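Local coordinates for protein 3'-5' exonuclease crn-4 (Caenorhabditis elegans, PDB 5DK5) that degrades RNA and DNA from the 3' end as a metal-dependent DEDDh exonuclease and takes part in apoptotic DNA degradation, at residues Pro38-Gln43 with Met134-Ile139; Phe62-Lys67 with Tyr99-Gln104; Tyr132-Lys135 with Gln140-Ala143. All blocks are in the same frame, centred on the assembly; numbering follows the deposited sequence.

Interaction 1: residues Pro38-Gln43 with Met134-Ile139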
# COMPACT_ATOMS: atom_id res chain seq x y z
N PRO B 38 8.23 -3.55 -0.17
CA PRO B 38 8.23 -4.96 -0.57
C PRO B 38 7.56 -5.18 -1.92
O PRO B 38 6.43 -5.68 -1.99
CB PRO B 38 7.45 -5.63 0.56
CG PRO B 38 6.45 -4.61 0.96
CD PRO B 38 7.15 -3.27 0.79
N CYS B 39 8.26 -4.81 -2.99
CA CYS B 39 7.72 -4.88 -4.34
C CYS B 39 7.20 -6.27 -4.70
O CYS B 39 7.93 -7.25 -4.63
CB CYS B 39 8.79 -4.46 -5.36
SG CYS B 39 9.40 -2.77 -5.14
N GLU B 40 5.92 -6.33 -5.07
CA GLU B 40 5.29 -7.55 -5.55
C GLU B 40 4.93 -7.42 -7.02
O GLU B 40 4.43 -6.38 -7.45
CB GLU B 40 4.03 -7.87 -4.75
CG GLU B 40 4.26 -8.11 -3.28
CD GLU B 40 2.96 -8.24 -2.52
OE1 GLU B 40 2.35 -7.19 -2.21
OE2 GLU B 40 2.54 -9.38 -2.24
N VAL B 41 5.17 -8.47 -7.79
CA VAL B 41 4.82 -8.49 -9.21
C VAL B 41 3.31 -8.35 -9.39
O VAL B 41 2.54 -9.05 -8.73
CB VAL B 41 5.29 -9.80 -9.89
CG1 VAL B 41 4.84 -9.85 -11.34
CG2 VAL B 41 6.80 -9.92 -9.80
N ILE B 42 2.90 -7.45 -10.28
CA ILE B 42 1.48 -7.26 -10.58
C ILE B 42 1.19 -7.41 -12.07
O ILE B 42 0.02 -7.47 -12.48
CB ILE B 42 0.99 -5.87 -10.10
CG1 ILE B 42 1.87 -4.76 -10.66
CG2 ILE B 42 0.97 -5.83 -8.57
CD1 ILE B 42 1.39 -3.37 -10.30
N GLN B 43 2.23 -7.46 -12.89
CA GLN B 43 2.08 -7.82 -14.29
C GLN B 43 3.29 -8.61 -14.80
O GLN B 43 4.43 -8.29 -14.47
CB GLN B 43 1.86 -6.58 -15.16
CG GLN B 43 1.48 -6.92 -16.59
CD GLN B 43 1.00 -5.71 -17.38
OE1 GLN B 43 1.10 -4.57 -16.92
NE2 GLN B 43 0.46 -5.96 -18.57
N MET B 134 10.24 -14.35 -5.61
CA MET B 134 10.44 -15.78 -5.39
C MET B 134 10.54 -16.08 -3.90
O MET B 134 10.08 -17.12 -3.43
CB MET B 134 11.71 -16.27 -6.10
CG MET B 134 11.63 -16.31 -7.62
SD MET B 134 10.32 -17.33 -8.30
CE MET B 134 10.58 -17.03 -10.04
N LYS B 135 11.15 -15.17 -3.15
CA LYS B 135 11.27 -15.32 -1.70
C LYS B 135 9.90 -15.22 -1.05
O LYS B 135 9.57 -16.02 -0.18
CB LYS B 135 12.21 -14.26 -1.13
CG LYS B 135 12.40 -14.34 0.39
CD LYS B 135 13.14 -15.60 0.79
CE LYS B 135 13.42 -15.64 2.28
NZ LYS B 135 12.17 -15.70 3.08
N LEU B 136 9.12 -14.22 -1.45
CA LEU B 136 7.77 -14.04 -0.92
C LEU B 136 6.92 -15.28 -1.17
O LEU B 136 6.17 -15.71 -0.29
CB LEU B 136 7.10 -12.82 -1.54
CG LEU B 136 7.72 -11.44 -1.30
CD1 LEU B 136 6.86 -10.36 -1.93
CD2 LEU B 136 7.91 -11.18 0.19
N SER B 137 7.04 -15.84 -2.36
CA SER B 137 6.24 -16.99 -2.76
C SER B 137 6.88 -18.31 -2.35
O SER B 137 6.31 -19.38 -2.57
CB SER B 137 6.02 -16.97 -4.27
OG SER B 137 5.48 -15.73 -4.68
N ASN B 138 8.06 -18.24 -1.73
CA ASN B 138 8.81 -19.42 -1.35
C ASN B 138 9.03 -20.36 -2.53
O ASN B 138 8.85 -21.58 -2.42
CB ASN B 138 8.10 -20.17 -0.21
CG ASN B 138 8.97 -21.26 0.40
OD1 ASN B 138 10.19 -21.20 0.33
ND2 ASN B 138 8.33 -22.27 0.98
N ILE B 139 9.41 -19.79 -3.67
CA ILE B 139 9.72 -20.56 -4.86
C ILE B 139 11.22 -20.50 -5.12
O ILE B 139 11.85 -19.46 -4.95
CB ILE B 139 8.96 -20.03 -6.09
CG1 ILE B 139 7.45 -20.02 -5.80
CG2 ILE B 139 9.26 -20.89 -7.32
CD1 ILE B 139 6.60 -19.47 -6.93
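Glu40, just ahead of strand 41-50, lays its CG against a methyl of Leu136 in the last turn of helix 124-136, and the two side chains cross at about a right angle. Followed outward, Glu40 leaves the backbone with CG beside its own N and anti to the carbonyl carbon (chi1 -62°). CB stays farther from the helix, and the first real touch is CG on Leu136 CD1 at 3.7 Å. Beyond CG the chain runs on extended, past the leucine, to a carboxylate that finds its partners in the 69-71 loop: OE2 accepts hydrogen bonds from the backbone N of Val69 and Leu70, and OE1 from that of Asn71. Leu136 CD1 also lies 4.3 Å from Cys39 O, a loose approach, while its side chain packs on Ala305 of helix 300-305. The helix closes with a Schellman motif at Asn138, which takes a positive phi (54°): Ile139 N bonds to Met134 O at 2.8 Å, and Asn138 N bonds weakly to Lys135 O at 3.1 Å. The contact thus divides one acidic side chain by chemistry, its methylene resting on a leucine methyl while three main-chain N-H groups hold its buried carboxylate, which probably favours the ionised form.

Interaction 2: residues Phe62-Lys67 with Tyr99-Gln104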
# COMPACT_ATOMS: atom_id res chain seq x y z
N PHE B 62 3.19 -14.07 -23.49
CA PHE B 62 2.59 -14.36 -22.20
C PHE B 62 2.33 -13.03 -21.51
O PHE B 62 3.25 -12.23 -21.35
CB PHE B 62 3.52 -15.24 -21.36
CG PHE B 62 2.95 -15.64 -20.03
CD1 PHE B 62 2.17 -16.78 -19.92
CD2 PHE B 62 3.19 -14.89 -18.90
CE1 PHE B 62 1.65 -17.17 -18.71
CE2 PHE B 62 2.66 -15.27 -17.68
CZ PHE B 62 1.89 -16.41 -17.58
N ASN B 63 1.09 -12.79 -21.11
CA ASN B 63 0.71 -11.50 -20.53
C ASN B 63 -0.40 -11.65 -19.49
O ASN B 63 -1.57 -11.76 -19.83
CB ASN B 63 0.28 -10.53 -21.63
CG ASN B 63 0.10 -9.11 -21.13
OD1 ASN B 63 0.45 -8.79 -19.99
ND2 ASN B 63 -0.46 -8.25 -21.97
N LYS B 64 -0.00 -11.64 -18.22
CA LYS B 64 -0.93 -11.85 -17.12
C LYS B 64 -0.77 -10.79 -16.05
O LYS B 64 0.34 -10.32 -15.78
CB LYS B 64 -0.72 -13.24 -16.50
CG LYS B 64 -1.72 -14.30 -16.94
CD LYS B 64 -1.34 -14.92 -18.26
CE LYS B 64 -2.06 -16.25 -18.46
NZ LYS B 64 -3.54 -16.10 -18.42
N TYR B 65 -1.89 -10.40 -15.45
CA TYR B 65 -1.87 -9.59 -14.24
C TYR B 65 -1.64 -10.51 -13.06
O TYR B 65 -1.89 -11.71 -13.15
CB TYR B 65 -3.18 -8.81 -14.09
CG TYR B 65 -3.39 -7.75 -15.14
CD1 TYR B 65 -2.54 -6.65 -15.21
CD2 TYR B 65 -4.42 -7.84 -16.06
CE1 TYR B 65 -2.72 -5.68 -16.17
CE2 TYR B 65 -4.61 -6.87 -17.02
CZ TYR B 65 -3.75 -5.79 -17.07
OH TYR B 65 -3.93 -4.81 -18.03
N VAL B 66 -1.17 -9.95 -11.95
CA VAL B 66 -0.89 -10.72 -10.74
C VAL B 66 -1.44 -9.99 -9.52
O VAL B 66 -1.26 -8.78 -9.38
CB VAL B 66 0.62 -10.96 -10.56
CG1 VAL B 66 0.89 -11.80 -9.31
CG2 VAL B 66 1.20 -11.64 -11.78
N LYS B 67 -2.13 -10.72 -8.65
CA LYS B 67 -2.67 -10.14 -7.43
C LYS B 67 -1.63 -10.14 -6.31
O LYS B 67 -1.18 -11.21 -5.89
CB LYS B 67 -3.92 -10.90 -6.98
CG LYS B 67 -4.58 -10.30 -5.73
CD LYS B 67 -5.64 -11.21 -5.15
CE LYS B 67 -6.90 -11.22 -5.99
NZ LYS B 67 -7.92 -12.15 -5.44
N TYR B 99 2.89 -17.95 -12.11
CA TYR B 99 4.20 -18.51 -12.39
C TYR B 99 4.07 -19.95 -12.87
O TYR B 99 4.83 -20.40 -13.73
CB TYR B 99 5.11 -18.46 -11.16
CG TYR B 99 6.47 -19.07 -11.40
CD1 TYR B 99 7.43 -18.40 -12.16
CD2 TYR B 99 6.80 -20.32 -10.89
CE1 TYR B 99 8.67 -18.96 -12.39
CE2 TYR B 99 8.04 -20.88 -11.11
CZ TYR B 99 8.97 -20.20 -11.87
OH TYR B 99 10.21 -20.76 -12.09
N GLU B 100 3.11 -20.68 -12.32
CA GLU B 100 2.85 -22.05 -12.74
C GLU B 100 2.33 -22.07 -14.18
O GLU B 100 2.69 -22.94 -14.97
CB GLU B 100 1.85 -22.72 -11.79
CG GLU B 100 1.41 -24.11 -12.21
CD GLU B 100 2.57 -25.07 -12.38
OE1 GLU B 100 3.59 -24.92 -11.66
OE2 GLU B 100 2.47 -25.98 -13.23
N GLN B 101 1.48 -21.10 -14.51
CA GLN B 101 0.97 -20.97 -15.87
C GLN B 101 2.10 -20.60 -16.83
O GLN B 101 2.10 -21.01 -17.99
CB GLN B 101 -0.14 -19.92 -15.93
CG GLN B 101 -1.41 -20.32 -15.18
CD GLN B 101 -2.40 -19.18 -15.05
OE1 GLN B 101 -2.03 -18.00 -15.05
NE2 GLN B 101 -3.68 -19.52 -14.92
N PHE B 102 3.05 -19.83 -16.32
CA PHE B 102 4.20 -19.41 -17.11
C PHE B 102 5.11 -20.59 -17.44
O PHE B 102 5.62 -20.69 -18.56
CB PHE B 102 4.98 -18.32 -16.36
CG PHE B 102 6.43 -18.25 -16.74
CD1 PHE B 102 6.83 -17.69 -17.94
CD2 PHE B 102 7.41 -18.72 -15.87
CE1 PHE B 102 8.17 -17.62 -18.28
CE2 PHE B 102 8.74 -18.65 -16.21
CZ PHE B 102 9.12 -18.10 -17.41
N GLN B 103 5.30 -21.49 -16.48
CA GLN B 103 6.11 -22.68 -16.70
C GLN B 103 5.46 -23.60 -17.73
O GLN B 103 6.14 -24.16 -18.59
CB GLN B 103 6.34 -23.42 -15.39
CG GLN B 103 7.25 -22.69 -14.42
CD GLN B 103 7.62 -23.54 -13.23
OE1 GLN B 103 6.79 -23.82 -12.37
NE2 GLN B 103 8.88 -23.97 -13.17
N GLN B 104 4.15 -23.78 -17.63
CA GLN B 104 3.42 -24.60 -18.58
C GLN B 104 3.49 -24.00 -19.98
O GLN B 104 3.58 -24.73 -20.97
CB GLN B 104 1.96 -24.77 -18.15
CG GLN B 104 1.13 -25.63 -19.08
CD GLN B 104 1.72 -27.00 -19.28
OE1 GLN B 104 2.10 -27.67 -18.32
NE2 GLN B 104 1.82 -27.43 -20.54
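Gln101 OE1 faces the Lys64 chain, yet it is met mainly by carbon: Lys64 CE lies 3.8 Å from it, and Lys64 NZ, at 4.2 Å from the same OE1, is too distant for a hydrogen bond. The two side chains cross at about a right angle at the margin of the contact, the lysine bent and the glutamine extended beyond CG. Deeper in, the Phe62 ring makes the largest single contribution. Its CG is anti to the backbone N (chi1 -177°), which carries the far end of the ring to the helix, where CE1 comes within 3.8 Å of Phe102 CA and CZ within 3.8 Å of Phe102 CB. That CB sits over one ring face in a CH-pi contact, 4.2 Å from the centroid and 26° off the normal, while Lys64 CD covers the opposite face 3.6 Å above the plane, toward the rim. Phe44 meets the Phe62 ring edge-to-face, and Trp105 of the same helix closes in as well. With the Phe62 ring cut back to an alanine, sheet and helix would probably be left with a gap, and Phe102 CB and the Lys64 methylenes without the ring that separates them. Helix 95-109 here packs antiparallel on strand 55-65, the outermost on its side of the RNase H-like sheet, with local axes 10.1 Å apart at 170°. No hydrogen bond links the two segments, so their cohesion is aromatic and aliphatic inside, with amide and ammonium groups confined to the more exposed margin.

Interaction 3: residues Tyr132-Lys135 with Gln140-Ala143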
# COMPACT_ATOMS: atom_id res chain seq x y z
N TYR B 132 13.18 -11.33 -5.35
CA TYR B 132 12.42 -10.95 -4.15
C TYR B 132 11.04 -11.60 -4.14
O TYR B 132 10.59 -12.08 -3.10
CB TYR B 132 12.28 -9.43 -4.07
CG TYR B 132 11.66 -8.96 -2.77
CD1 TYR B 132 12.42 -8.88 -1.61
CD2 TYR B 132 10.33 -8.59 -2.71
CE1 TYR B 132 11.87 -8.46 -0.42
CE2 TYR B 132 9.76 -8.15 -1.52
CZ TYR B 132 10.54 -8.09 -0.39
OH TYR B 132 9.98 -7.66 0.80
N GLN B 133 10.38 -11.61 -5.29
CA GLN B 133 9.07 -12.23 -5.41
C GLN B 133 9.15 -13.73 -5.16
O GLN B 133 8.24 -14.31 -4.56
CB GLN B 133 8.47 -11.95 -6.80
CG GLN B 133 7.08 -12.53 -7.02
CD GLN B 133 6.05 -11.94 -6.08
OE1 GLN B 133 5.68 -10.77 -6.20
NE2 GLN B 133 5.58 -12.75 -5.13
N MET B 134 10.24 -14.35 -5.61
CA MET B 134 10.44 -15.78 -5.39
C MET B 134 10.54 -16.08 -3.90
O MET B 134 10.08 -17.12 -3.43
CB MET B 134 11.71 -16.27 -6.10
CG MET B 134 11.63 -16.31 -7.62
SD MET B 134 10.32 -17.33 -8.30
CE MET B 134 10.58 -17.03 -10.04
N LYS B 135 11.15 -15.17 -3.15
CA LYS B 135 11.27 -15.32 -1.70
C LYS B 135 9.90 -15.22 -1.05
O LYS B 135 9.57 -16.02 -0.18
CB LYS B 135 12.21 -14.26 -1.13
CG LYS B 135 12.40 -14.34 0.39
CD LYS B 135 13.14 -15.60 0.79
CE LYS B 135 13.42 -15.64 2.28
NZ LYS B 135 12.17 -15.70 3.08
N GLN B 140 11.78 -21.64 -5.51
CA GLN B 140 13.20 -21.71 -5.82
C GLN B 140 13.51 -20.92 -7.09
O GLN B 140 12.80 -21.02 -8.09
CB GLN B 140 13.63 -23.17 -6.00
CG GLN B 140 15.12 -23.35 -6.22
CD GLN B 140 15.52 -24.81 -6.29
OE1 GLN B 140 16.44 -25.24 -5.60
NE2 GLN B 140 14.82 -25.57 -7.13
N MET B 141 14.57 -20.12 -7.03
CA MET B 141 14.99 -19.33 -8.19
C MET B 141 15.34 -20.26 -9.35
O MET B 141 16.28 -21.05 -9.24
CB MET B 141 16.18 -18.45 -7.83
CG MET B 141 16.45 -17.34 -8.83
SD MET B 141 15.22 -16.03 -8.75
CE MET B 141 15.92 -14.85 -9.90
N PRO B 142 14.59 -20.18 -10.47
CA PRO B 142 14.83 -21.13 -11.57
C PRO B 142 16.15 -20.87 -12.30
O PRO B 142 16.67 -19.76 -12.28
CB PRO B 142 13.64 -20.90 -12.50
CG PRO B 142 13.23 -19.50 -12.24
CD PRO B 142 13.51 -19.24 -10.79
N ALA B 143 16.65 -21.90 -12.96
CA ALA B 143 17.94 -21.83 -13.64
C ALA B 143 17.92 -20.83 -14.80
O ALA B 143 18.94 -20.23 -15.12
CB ALA B 143 18.34 -23.20 -14.15
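Two bent methionines meet because of their torsions: Met134 has CG beside its backbone N (chi1 -70°) and turns again at chi2 (-58°), while Met141 has CG anti to its N and bends at chi2 (72°). The first pair of turns sends the Met134 chain from the helix toward the loop that follows it; the second folds the Met141 sulfur back against the helix. Met134 CG and Met141 SD come to 3.8 Å, a thioether lying against a methylene, with the side chains crossing at about a right angle. Farther out, the Met134 methyl CE reaches the proline ring and rests 3.7 Å from Pro142 CD, an approach that is oblique rather than square. The Met134 sulfur itself is only loosely near the loop backbone, SD standing 4.5 Å from Gln140 O. Neighbouring side chains pack round these chains: Phe95 and Tyr99 of helix 95-109 pack on Met134, Tyr99 also lies on Pro142, and Met141 touches Ala130 and Gln131, about one turn before Met134 in helix 124-136. The contact therefore folds the connection between helix 124-136 and strand 147-150 back over the end of that helix. The zinc ion bound by Cys220, Cys270, Cys273 and Cys280 is about 11 Å from the Met141 side chain, so the contact lies near the metal site without belonging to it. With sulfur, methyl and ring carbons meeting and no hydrogen bond between the two segments, the hold is wholly apolar and relies on the fit of flexible side chains.

Interactions 1 and 3 share helix 124-136, their centres about 8 Å apart, and Gln133 ties them together, its OE1 taking a hydrogen bond from Val41 N at 2.8 Å. The centres of interactions 1 and 2 are about 13 Å apart, and the two join through the sheet, where Val66 N bonds to Ile42 O at 2.8 Å. Helix 95-109 bridges interactions 2 and 3, centres about 14 Å apart, with Tyr99 CE1 packed 3.6 Å from Met134 CE. Strand 41-50 separates strand 55-65 from strand 20-28, which supplies the magnesium ligands Asp25 and Glu27; the Ile42-Gln43 beta bulge faces Glu27. The Cys39 side chain is about 12 Å from the bound magnesium ion.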